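Local atomic coordinates of anopheles gambiae adenosine kinase (Anopheles gambiae, PDB entry 3LOO), a protein that catalyses the transfer of a phosphate group from ATP to adenosine, giving AMP, as a member of the pfkB family of carbohydrate kinases. Residues A112-L115 / E116-T120; L256-I259 / G260-I263; Q329-T332 / V333-I337; C339-W342 / A343-I347. All blocks are in the same frame, centred on the assembly; numbering follows the deposited sequence.

Contact 1: A112-L115 / E116-T120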
loop_
_atom_site.group_PDB
_atom_site.type_symbol
_atom_site.label_atom_id
_atom_site.label_comp_id
_atom_site.label_asym_id
_atom_site.label_seq_id
_atom_site.Cartn_x
_atom_site.Cartn_y
_atom_site.Cartn_z
ATOM N N ALA A 112 14.353 -12.266 -3.329
ATOM C CA ALA A 112 14.736 -10.864 -3.325
ATOM C C ALA A 112 15.164 -10.373 -4.725
ATOM O O ALA A 112 14.868 -9.228 -5.064
ATOM C CB ALA A 112 15.829 -10.565 -2.294
ATOM N N ARG A 113 15.834 -11.216 -5.530
ATOM C CA ARG A 113 16.252 -10.765 -6.902
ATOM C C ARG A 113 15.082 -10.631 -7.838
ATOM O O ARG A 113 15.109 -9.768 -8.702
ATOM C CB ARG A 113 17.255 -11.689 -7.615
ATOM C CG ARG A 113 17.987 -12.637 -6.767
ATOM C CD ARG A 113 18.951 -13.513 -7.590
ATOM N NE ARG A 113 20.031 -12.695 -8.095
ATOM C CZ ARG A 113 21.158 -12.505 -7.436
ATOM N NH1 ARG A 113 22.111 -11.730 -7.943
ATOM N NH2 ARG A 113 21.321 -13.096 -6.276
ATOM N N ILE A 114 14.067 -11.501 -7.713
ATOM C CA ILE A 114 12.845 -11.296 -8.489
ATOM C C ILE A 114 12.227 -9.914 -8.179
ATOM O O ILE A 114 11.836 -9.178 -9.107
ATOM C CB ILE A 114 11.784 -12.427 -8.252
ATOM C CG1 ILE A 114 12.260 -13.781 -8.827
ATOM C CG2 ILE A 114 10.437 -12.039 -8.865
ATOM C CD1 ILE A 114 11.716 -15.001 -8.054
ATOM N N LEU A 115 12.144 -9.564 -6.883
ATOM C CA LEU A 115 11.559 -8.266 -6.453
ATOM C C LEU A 115 12.436 -7.090 -6.941
ATOM O O LEU A 115 11.961 -6.156 -7.549
ATOM C CB LEU A 115 11.424 -8.213 -4.924
ATOM C CG LEU A 115 10.461 -9.239 -4.308
ATOM C CD1 LEU A 115 10.250 -8.904 -2.830
ATOM C CD2 LEU A 115 9.106 -9.282 -5.074
ATOM N N GLU A 116 13.714 -7.156 -6.646
ATOM C CA GLU A 116 14.679 -6.156 -7.099
ATOM C C GLU A 116 14.610 -5.861 -8.591
ATOM O O GLU A 116 14.504 -4.711 -9.017
ATOM C CB GLU A 116 16.057 -6.695 -6.821
ATOM C CG GLU A 116 16.667 -6.204 -5.577
ATOM C CD GLU A 116 17.707 -5.185 -5.864
ATOM O OE1 GLU A 116 18.400 -4.728 -4.917
ATOM O OE2 GLU A 116 17.819 -4.840 -7.052
ATOM N N GLU A 117 14.697 -6.925 -9.386
ATOM C CA GLU A 117 14.708 -6.774 -10.823
ATOM C C GLU A 117 13.420 -6.195 -11.339
ATOM O O GLU A 117 13.484 -5.266 -12.130
ATOM C CB GLU A 117 15.073 -8.092 -11.524
ATOM C CG GLU A 117 16.527 -8.435 -11.215
ATOM C CD GLU A 117 17.026 -9.696 -11.890
ATOM O OE1 GLU A 117 16.216 -10.623 -12.121
ATOM O OE2 GLU A 117 18.250 -9.757 -12.168
ATOM N N ARG A 118 12.256 -6.710 -10.910
ATOM C CA ARG A 118 10.974 -6.130 -11.362
ATOM C C ARG A 118 10.807 -4.658 -10.951
ATOM O O ARG A 118 10.398 -3.815 -11.753
ATOM C CB ARG A 118 9.740 -6.904 -10.840
ATOM C CG ARG A 118 9.706 -8.380 -11.207
ATOM C CD ARG A 118 9.111 -8.712 -12.606
ATOM N NE ARG A 118 9.457 -10.108 -12.941
ATOM C CZ ARG A 118 8.839 -11.206 -12.481
ATOM N NH1 ARG A 118 7.774 -11.124 -11.673
ATOM N NH2 ARG A 118 9.288 -12.407 -12.838
ATOM N N ALA A 119 11.080 -4.338 -9.694
ATOM C CA ALA A 119 10.865 -2.963 -9.258
ATOM C C ALA A 119 11.886 -2.004 -9.943
ATOM O O ALA A 119 11.498 -0.948 -10.416
ATOM C CB ALA A 119 10.889 -2.850 -7.736
ATOM N N THR A 120 13.150 -2.400 -10.032
ATOM C CA THR A 120 14.151 -1.594 -10.775
ATOM C C THR A 120 13.796 -1.443 -12.267
ATOM O O THR A 120 13.920 -0.366 -12.791
ATOM C CB THR A 120 15.609 -2.121 -10.593
ATOM O OG1 THR A 120 15.982 -1.972 -9.215
ATOM C CG2 THR A 120 16.636 -1.274 -11.445
#

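Contact 2: L256-I259 / G260-I263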
loop_
_atom_site.group_PDB
_atom_site.type_symbol
_atom_site.label_atom_id
_atom_site.label_comp_id
_atom_site.label_asym_id
_atom_site.label_seq_id
_atom_site.Cartn_x
_atom_site.Cartn_y
_atom_site.Cartn_z
ATOM N N LEU A 256 -20.077 5.439 5.052
ATOM C CA LEU A 256 -18.709 5.753 4.654
ATOM C C LEU A 256 -18.455 7.248 4.571
ATOM O O LEU A 256 -17.362 7.716 4.902
ATOM C CB LEU A 256 -18.392 5.115 3.310
ATOM C CG LEU A 256 -18.299 3.599 3.284
ATOM C CD1 LEU A 256 -18.131 3.196 1.843
ATOM C CD2 LEU A 256 -17.146 3.094 4.162
ATOM N N ARG A 257 -19.460 8.005 4.118
ATOM C CA ARG A 257 -19.301 9.461 4.010
ATOM C C ARG A 257 -19.076 10.068 5.395
ATOM O O ARG A 257 -18.174 10.868 5.592
ATOM C CB ARG A 257 -20.510 10.098 3.294
ATOM C CG ARG A 257 -20.578 9.705 1.805
ATOM C CD ARG A 257 -21.914 10.032 1.179
ATOM N NE ARG A 257 -21.891 9.702 -0.250
ATOM C CZ ARG A 257 -21.919 8.458 -0.737
ATOM N NH1 ARG A 257 -21.949 7.408 0.078
ATOM N NH2 ARG A 257 -21.901 8.254 -2.049
ATOM N N GLU A 258 -19.878 9.637 6.361
ATOM C CA GLU A 258 -19.765 10.111 7.725
ATOM C C GLU A 258 -18.436 9.711 8.344
ATOM O O GLU A 258 -17.800 10.495 9.054
ATOM C CB GLU A 258 -20.932 9.537 8.552
ATOM C CG GLU A 258 -20.799 9.748 10.056
ATOM C CD GLU A 258 -20.901 11.215 10.443
ATOM O OE1 GLU A 258 -21.445 12.013 9.632
ATOM O OE2 GLU A 258 -20.432 11.575 11.565
ATOM N N ILE A 259 -18.026 8.470 8.099
ATOM C CA ILE A 259 -16.756 7.986 8.640
ATOM C C ILE A 259 -15.620 8.846 8.065
ATOM O O ILE A 259 -14.793 9.335 8.809
ATOM C CB ILE A 259 -16.537 6.460 8.354
ATOM C CG1 ILE A 259 -17.549 5.597 9.127
ATOM C CG2 ILE A 259 -15.096 6.020 8.743
ATOM C CD1 ILE A 259 -17.767 4.217 8.502
ATOM N N GLY A 260 -15.614 9.047 6.742
ATOM C CA GLY A 260 -14.596 9.923 6.091
ATOM C C GLY A 260 -14.499 11.318 6.684
ATOM O O GLY A 260 -13.389 11.836 6.945
ATOM N N LYS A 261 -15.665 11.932 6.934
ATOM C CA LYS A 261 -15.722 13.270 7.535
ATOM C C LYS A 261 -15.111 13.300 8.923
ATOM O O LYS A 261 -14.357 14.218 9.239
ATOM C CB LYS A 261 -17.165 13.804 7.580
ATOM C CG LYS A 261 -17.805 13.944 6.203
ATOM C CD LYS A 261 -19.342 14.067 6.314
ATOM C CE LYS A 261 -19.873 14.844 5.141
ATOM N NZ LYS A 261 -21.331 14.552 4.914
ATOM N N ARG A 262 -15.455 12.316 9.761
ATOM C CA ARG A 262 -14.919 12.246 11.114
ATOM C C ARG A 262 -13.400 12.085 11.093
ATOM O O ARG A 262 -12.697 12.749 11.859
ATOM C CB ARG A 262 -15.513 11.060 11.926
ATOM C CG ARG A 262 -17.004 11.090 12.257
ATOM C CD ARG A 262 -17.321 11.804 13.565
ATOM N NE ARG A 262 -17.118 11.042 14.813
ATOM C CZ ARG A 262 -18.001 10.190 15.374
ATOM N NH1 ARG A 262 -19.164 9.869 14.788
ATOM N NH2 ARG A 262 -17.693 9.619 16.526
ATOM N N ILE A 263 -12.895 11.174 10.262
ATOM C CA ILE A 263 -11.429 11.014 10.163
ATOM C C ILE A 263 -10.761 12.323 9.660
ATOM O O ILE A 263 -9.758 12.777 10.227
ATOM C CB ILE A 263 -11.038 9.860 9.225
ATOM C CG1 ILE A 263 -11.595 8.501 9.730
ATOM C CG2 ILE A 263 -9.498 9.845 9.012
ATOM C CD1 ILE A 263 -11.609 7.399 8.577
#

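Contact 3: Q329-T332 / V333-I337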
loop_
_atom_site.group_PDB
_atom_site.type_symbol
_atom_site.label_atom_id
_atom_site.label_comp_id
_atom_site.label_asym_id
_atom_site.label_seq_id
_atom_site.Cartn_x
_atom_site.Cartn_y
_atom_site.Cartn_z
ATOM N N GLN A 329 3.377 15.521 -10.163
ATOM C CA GLN A 329 3.328 16.475 -11.259
ATOM C C GLN A 329 2.448 17.678 -10.909
ATOM O O GLN A 329 1.984 18.363 -11.816
ATOM C CB GLN A 329 2.796 15.765 -12.509
ATOM C CG GLN A 329 3.734 14.660 -12.979
ATOM C CD GLN A 329 3.256 13.979 -14.214
ATOM O OE1 GLN A 329 2.479 13.016 -14.170
ATOM N NE2 GLN A 329 3.727 14.457 -15.342
ATOM N N SER A 330 2.213 17.897 -9.601
ATOM C CA SER A 330 1.365 18.972 -9.060
ATOM C C SER A 330 -0.028 19.112 -9.663
ATOM O O SER A 330 -0.525 20.228 -9.762
ATOM C CB SER A 330 2.042 20.359 -9.163
ATOM O OG SER A 330 3.394 20.314 -8.783
ATOM N N ARG A 331 -0.663 18.024 -10.075
ATOM C CA ARG A 331 -2.013 18.143 -10.628
ATOM C C ARG A 331 -3.014 18.229 -9.482
ATOM O O ARG A 331 -2.654 17.930 -8.343
ATOM C CB ARG A 331 -2.300 16.970 -11.549
ATOM C CG ARG A 331 -1.174 16.792 -12.590
ATOM C CD ARG A 331 -1.151 17.931 -13.632
ATOM N NE ARG A 331 -1.575 17.370 -14.920
ATOM C CZ ARG A 331 -2.708 17.641 -15.556
ATOM N NH1 ARG A 331 -3.577 18.517 -15.076
ATOM N NH2 ARG A 331 -2.962 17.030 -16.701
ATOM N N THR A 332 -4.245 18.658 -9.746
ATOM C CA THR A 332 -5.219 18.801 -8.653
ATOM C C THR A 332 -5.742 17.424 -8.290
ATOM O O THR A 332 -5.603 16.485 -9.065
ATOM C CB THR A 332 -6.424 19.684 -9.028
ATOM O OG1 THR A 332 -6.984 19.175 -10.228
ATOM C CG2 THR A 332 -5.987 21.160 -9.263
ATOM N N VAL A 333 -6.395 17.336 -7.137
ATOM C CA VAL A 333 -6.835 16.069 -6.567
ATOM C C VAL A 333 -7.761 15.298 -7.518
ATOM O O VAL A 333 -7.698 14.085 -7.574
ATOM C CB VAL A 333 -7.473 16.288 -5.160
ATOM C CG1 VAL A 333 -8.767 17.121 -5.231
ATOM C CG2 VAL A 333 -7.709 14.969 -4.455
ATOM N N ASP A 334 -8.608 15.999 -8.271
ATOM C CA ASP A 334 -9.546 15.320 -9.159
ATOM C C ASP A 334 -8.819 14.609 -10.279
ATOM O O ASP A 334 -9.218 13.520 -10.694
ATOM C CB ASP A 334 -10.601 16.297 -9.714
ATOM C CG ASP A 334 -9.985 17.427 -10.552
ATOM O OD1 ASP A 334 -9.274 18.276 -9.980
ATOM O OD2 ASP A 334 -10.200 17.458 -11.790
ATOM N N VAL A 335 -7.745 15.223 -10.767
ATOM C CA VAL A 335 -6.900 14.567 -11.753
ATOM C C VAL A 335 -6.112 13.404 -11.100
ATOM O O VAL A 335 -5.901 12.382 -11.717
ATOM C CB VAL A 335 -5.926 15.591 -12.432
ATOM C CG1 VAL A 335 -4.872 14.876 -13.338
ATOM C CG2 VAL A 335 -6.753 16.630 -13.243
ATOM N N CYS A 336 -5.646 13.588 -9.876
ATOM C CA CYS A 336 -4.928 12.497 -9.180
ATOM C C CYS A 336 -5.819 11.283 -9.055
ATOM O O CYS A 336 -5.385 10.174 -9.328
ATOM C CB CYS A 336 -4.436 12.954 -7.816
ATOM S SG CYS A 336 -3.210 14.271 -7.981
ATOM N N ILE A 337 -7.079 11.509 -8.690
ATOM C CA ILE A 337 -8.018 10.395 -8.480
ATOM C C ILE A 337 -8.413 9.717 -9.799
ATOM O O ILE A 337 -8.508 8.479 -9.865
ATOM C CB ILE A 337 -9.248 10.835 -7.662
ATOM C CG1 ILE A 337 -8.796 11.156 -6.227
ATOM C CG2 ILE A 337 -10.426 9.750 -7.739
ATOM C CD1 ILE A 337 -9.829 11.893 -5.368
#

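Contact 4: C339-W342 / A343-I347. With B4P (bis(adenosine)-5'-tetraphosphate), chain D.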
loop_
_atom_site.group_PDB
_atom_site.type_symbol
_atom_site.label_atom_id
_atom_site.label_comp_id
_atom_site.label_asym_id
_atom_site.label_seq_id
_atom_site.Cartn_x
_atom_site.Cartn_y
_atom_site.Cartn_z
ATOM N N CYS A 339 -6.599 9.580 -12.530
ATOM C CA CYS A 339 -5.460 8.732 -12.911
ATOM C C CYS A 339 -5.412 7.424 -12.105
ATOM O O CYS A 339 -5.082 6.371 -12.648
ATOM C CB CYS A 339 -4.139 9.487 -12.797
ATOM S SG CYS A 339 -2.723 8.547 -13.447
ATOM N N GLY A 340 -5.732 7.505 -10.807
ATOM C CA GLY A 340 -5.829 6.323 -9.934
ATOM C C GLY A 340 -6.830 5.315 -10.465
ATOM O O GLY A 340 -6.546 4.122 -10.567
ATOM N N ILE A 341 -8.010 5.798 -10.826
ATOM C CA ILE A 341 -9.045 4.911 -11.337
ATOM C C ILE A 341 -8.637 4.316 -12.670
ATOM O O ILE A 341 -8.843 3.143 -12.910
ATOM C CB ILE A 341 -10.410 5.632 -11.477
ATOM C CG1 ILE A 341 -10.921 6.029 -10.085
ATOM C CG2 ILE A 341 -11.428 4.701 -12.203
ATOM C CD1 ILE A 341 -12.032 7.080 -10.111
ATOM N N TRP A 342 -8.037 5.133 -13.527
ATOM C CA TRP A 342 -7.536 4.672 -14.827
ATOM C C TRP A 342 -6.476 3.566 -14.656
ATOM O O TRP A 342 -6.522 2.531 -15.334
ATOM C CB TRP A 342 -6.969 5.862 -15.624
ATOM C CG TRP A 342 -6.225 5.453 -16.845
ATOM C CD1 TRP A 342 -6.760 5.189 -18.090
ATOM C CD2 TRP A 342 -4.812 5.238 -16.960
ATOM N NE1 TRP A 342 -5.759 4.836 -18.959
ATOM C CE2 TRP A 342 -4.554 4.861 -18.297
ATOM C CE3 TRP A 342 -3.735 5.330 -16.057
ATOM C CZ2 TRP A 342 -3.258 4.560 -18.761
ATOM C CZ3 TRP A 342 -2.454 5.040 -16.513
ATOM C CH2 TRP A 342 -2.228 4.651 -17.859
ATOM N N ALA A 343 -5.560 3.771 -13.712
ATOM C CA ALA A 343 -4.447 2.840 -13.499
ATOM C C ALA A 343 -4.919 1.513 -12.944
ATOM O O ALA A 343 -4.466 0.442 -13.381
ATOM C CB ALA A 343 -3.399 3.458 -12.568
ATOM N N ALA A 344 -5.816 1.577 -11.964
ATOM C CA ALA A 344 -6.414 0.377 -11.420
ATOM C C ALA A 344 -7.090 -0.431 -12.540
ATOM O O ALA A 344 -6.915 -1.641 -12.634
ATOM C CB ALA A 344 -7.402 0.737 -10.349
ATOM N N ARG A 345 -7.820 0.250 -13.415
ATOM C CA ARG A 345 -8.532 -0.436 -14.493
ATOM C C ARG A 345 -7.590 -1.078 -15.541
ATOM O O ARG A 345 -7.882 -2.170 -16.040
ATOM C CB ARG A 345 -9.590 0.488 -15.116
ATOM C CG ARG A 345 -10.696 0.911 -14.086
ATOM C CD ARG A 345 -11.908 1.682 -14.711
ATOM N NE ARG A 345 -12.613 0.877 -15.716
ATOM C CZ ARG A 345 -12.351 0.904 -17.027
ATOM N NH1 ARG A 345 -11.407 1.702 -17.509
ATOM N NH2 ARG A 345 -13.042 0.136 -17.862
ATOM N N GLU A 346 -6.460 -0.413 -15.834
ATOM C CA GLU A 346 -5.372 -0.994 -16.654
ATOM C C GLU A 346 -4.779 -2.265 -16.044
ATOM O O GLU A 346 -4.609 -3.281 -16.741
ATOM C CB GLU A 346 -4.234 0.011 -16.861
ATOM C CG GLU A 346 -4.555 1.223 -17.711
ATOM C CD GLU A 346 -5.022 0.876 -19.097
ATOM O OE1 GLU A 346 -4.467 -0.049 -19.712
ATOM O OE2 GLU A 346 -5.963 1.543 -19.567
ATOM N N ILE A 347 -4.469 -2.201 -14.748
ATOM C CA ILE A 347 -3.866 -3.303 -14.012
ATOM C C ILE A 347 -4.822 -4.507 -13.949
ATOM O O ILE A 347 -4.374 -5.662 -14.002
ATOM C CB ILE A 347 -3.412 -2.829 -12.598
ATOM C CG1 ILE A 347 -2.049 -2.115 -12.670
ATOM C CG2 ILE A 347 -3.451 -3.937 -11.548
ATOM C CD1 ILE A 347 -0.856 -3.009 -13.008
HETATM P PA B4P D . -5.449 -6.738 -2.985
HETATM O O1A B4P D . -5.440 -7.411 -4.349
HETATM O O2A B4P D . -6.093 -7.501 -1.828
HETATM O O3A B4P D . -6.374 -5.437 -3.155
HETATM P PB B4P D . -5.819 -3.975 -2.847
HETATM O O1B B4P D . -4.778 -3.543 -3.882
HETATM O O2B B4P D . -5.549 -3.750 -1.369
HETATM O O3B B4P D . -7.320 -3.461 -3.343
HETATM P PG B4P D . -8.413 -2.636 -2.495
HETATM O O1G B4P D . -9.415 -3.526 -1.843
HETATM O O2G B4P D . -7.639 -1.737 -1.550
HETATM O O3G B4P D . -9.134 -1.708 -3.583
HETATM P PD B4P D . -10.626 -1.759 -4.196
HETATM O O1D B4P D . -11.000 -3.184 -4.378
HETATM O O2D B4P D . -11.558 -0.812 -3.495
HETATM O O5E B4P D . -3.957 -6.230 -2.592
HETATM C C5E B4P D . -2.982 -7.198 -2.913
HETATM C C4E B4P D . -1.602 -6.882 -2.411
HETATM O O4E B4P D . -1.545 -6.727 -0.992
HETATM C C3E B4P D . -0.727 -8.071 -2.696
HETATM O O3E B4P D . 0.080 -7.675 -3.822
HETATM C C2E B4P D . 0.135 -8.235 -1.449
HETATM O O2E B4P D . 1.545 -8.320 -1.692
HETATM C C1E B4P D . -0.234 -7.015 -0.583
HETATM N N9A B4P D . -0.214 -7.390 0.842
HETATM C C8A B4P D . -1.030 -8.263 1.501
HETATM N N7A B4P D . -0.635 -8.305 2.808
HETATM C C5A B4P D . 0.448 -7.489 2.972
HETATM C C6A B4P D . 1.263 -7.120 4.054
HETATM N N6A B4P D . 1.112 -7.635 5.314
HETATM N N1A B4P D . 2.287 -6.255 3.839
HETATM C C2A B4P D . 2.498 -5.705 2.617
HETATM N N3A B4P D . 1.723 -6.032 1.570
HETATM C C4A B4P D . 0.694 -6.906 1.725
HETATM O O5F B4P D . -10.289 -1.189 -5.655
HETATM C C5F B4P D . -9.476 -0.036 -5.846
HETATM C C4F B4P D . -9.779 0.479 -7.252
HETATM O O4F B4P D . -9.729 -0.573 -8.233
HETATM C C3F B4P D . -11.212 0.971 -7.355
HETATM O O3F B4P D . -11.307 2.282 -6.813
HETATM C C2F B4P D . -11.468 0.904 -8.848
HETATM O O2F B4P D . -10.939 2.074 -9.504
HETATM C C1F B4P D . -10.703 -0.365 -9.264
HETATM N N9B B4P D . -11.676 -1.503 -9.235
HETATM C C8B B4P D . -11.788 -2.425 -8.258
HETATM N N7B B4P D . -12.778 -3.308 -8.534
HETATM C C5B B4P D . -13.334 -2.966 -9.714
HETATM C C6B B4P D . -14.372 -3.455 -10.504
HETATM N N6B B4P D . -15.054 -4.553 -10.089
HETATM N N1B B4P D . -14.672 -2.841 -11.689
HETATM C C2B B4P D . -13.990 -1.746 -12.108
HETATM N N3B B4P D . -12.974 -1.214 -11.371
HETATM C C4B B4P D . -12.610 -1.771 -10.174
HETATM O O HOH W 1 -7.821 2.154 -17.870
#

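Contact 1: A112-L115 / E116-T120
Ile114 and Arg118 lie side by side one turn apart on helix 110-122, the connecting helix of the beta-alpha-beta unit formed with strands 100-107 and 125-131. CG2 of Ile114 sits over one face of the Arg118 guanidinium, off centre toward its rim, 4.0 Å from CZ of Arg118. The isoleucine methyl CG2 is anti to the backbone N, and the arginine folds at its second torsion (chi2 -85°), which carries the guanidinium back along the helix to meet it. The aliphatic part of the same arginine leans on the preceding turn, with CG 3.1 Å from the carbonyl O of Ile114.

Beneath these side chains the helix is regular. The amide N of Glu116 bonds to O of Ala112 at 2.9 Å, and the bonds Glu117 to Arg113, Arg118 to Ile114 and Ala119 to Leu115 repeat the i to i+4 pattern. Glu117 and Arg113 carry opposite charges on the exposed side, but NE of Arg113 and OE2 of Glu117 remain 5.3 Å apart, too far for direct pairing.

Inward, Leu115 and Ala119 meet a mixed surface: Leu115 packs on Leu34 of strand 33-39, on Tyr128 and on Gln84 of helix 82-94, while Ala119 rests against Val126 of strand 125-131. At the N-terminal end, Asp109 OD1 accepts a hydrogen bond from the amide of Ala112. On the Glu117 side chain, CG lies 3.2 Å from the carbonyl O of Arg113.

Contact 2: L256-I259 / G260-I263
Gly260 donates its amide N to O of Leu256 at 2.9 Å, in the first turn of helix 256-264. Lys261 follows, with its own amide bonded to O of Arg257 and its side chain running extended past that carbonyl; CG of Lys261 is 3.2 Å from O of Arg257. The ammonium group goes on to a salt bridge with Asp294, and Arg257 likewise pairs with Glu298, so both chains reach toward the region around strands 284-290 and 297-299 of the large mixed sheet of this pfkB-family fold. Leu256 and Ile263 touch strand 276-281 through Gln281 and Val277.

Arg262 meets Glu258 across one turn. A bend at chi2 (67°) brings the carboxylate over, and its OE2 sits at the guanidinium edge, in plane, while the two groups are turned 62° against each other. The salt bridge is long, 3.9 Å from OE2 of Glu258 to NH1 of Arg262, and this oxygen is nearer the aliphatic stem, 3.5 Å from CG of Arg262.

Ile263 closes the segment alongside Ile259, the two side chains pointing the same way. CG2 of Ile259 and CD1 of Ile263 touch at 3.8 Å, on the side of the helix packed against Ala246 and Leu245 of helix 239-248.

Contact 3: Q329-T332 / V333-I337
Arg331 packs on Val335 where the chain turns from helix 315-328 into helix 333-350. Helix 315-328 ends in a Schellman motif with Ser330, at positive phi, as its C-prime residue, and the amides of Ser330 and Arg331 bond back to the carbonyls of Leu327 and Gln326. CB of Arg331 lies 3.8 Å from CG1 of Val335, and the arginine chain bends at its second and third torsions, so that the same methyl also stands over the centre of one guanidinium face, 4.1 Å above the plane. Two parts of one arginine thus rest on a single valine branch.

Thr332 occupies the N-cap position, yet its side chain makes no capping bond. OG1 stands between the backbone N and the carbonyl carbon (chi1 53°) and is directed instead to the carboxylate of Asp334. The backbone carbonyl of Thr332 starts the helical pattern, accepting a bond from the amide N of Cys336 at 3.0 Å with the donor in the carbonyl plane. Val333 and Ile337 turn to Leu288 of strand 284-290, while Cys336 packs on Phe323. The hydroxyl bond is unusually short and its exact length doubtful, 2.5 Å from OG1 of Thr332 to OD1 of Asp334.

Contact 4: C339-W342 / A343-I347
Trp342 is overlapped by Glu346, whose CG lies over one face of the indole in a CH-pi contact, 3.9 Å from the centroid of the six-membered ring and 21° off its normal. The first torsion of the glutamate places CG there, and a bend at the second (chi2 -58°) turns the carboxylate toward NE1 of the indole; the two planes differ by 36°. A water ties this pair together, donating to O of Trp342 at 2.9 Å and to OE2 of Glu346 at 2.6 Å. The other carboxylate oxygen, OE1, forms a salt bridge with Arg350.

These residues belong to helix 333-350, which in this pfkB-family kinase carries one side against the bound bis(adenosine)-5'-tetraphosphate. Ile341 and Ala344 line that pocket: CB of Ala344 comes within 3.4 Å of the ribose oxygen O4F, and CG2 of Ile341 is 3.8 Å from the hydroxyl O2F.

CG2 of Ile341 also meets CD of Arg345 at 4.0 Å, and NE of that arginine donates to the carbonyl of Gln302. Away from the ligand, CB of Ala343 makes an apolar contact with CE3 of Trp342 at 4.0 Å, while Val89 and Ile93 of helix 82-94 pack on the same alanine.

In the fold
Contacts 3 and 4 follow each other on helix 333-350, their centres 14 Å apart: residues 329-337 bring the chain into the helix at the surface, and residues 339-347 carry it past the bound bis(adenosine)-5'-tetraphosphate. Of the four, contact 4 holds residues of the ligand pocket. The side chains of Leu115 in contact 1 and Leu256 in contact 2 come within about 8 and 9 Å of the ligand, whereas Cys336 in contact 3 stays about 13 Å away. Contacts 1 and 2 lie on opposite sides of the chain's centre, 38 Å apart between centres, and nearest atoms of contacts 1 and 4 are about 11 Å apart.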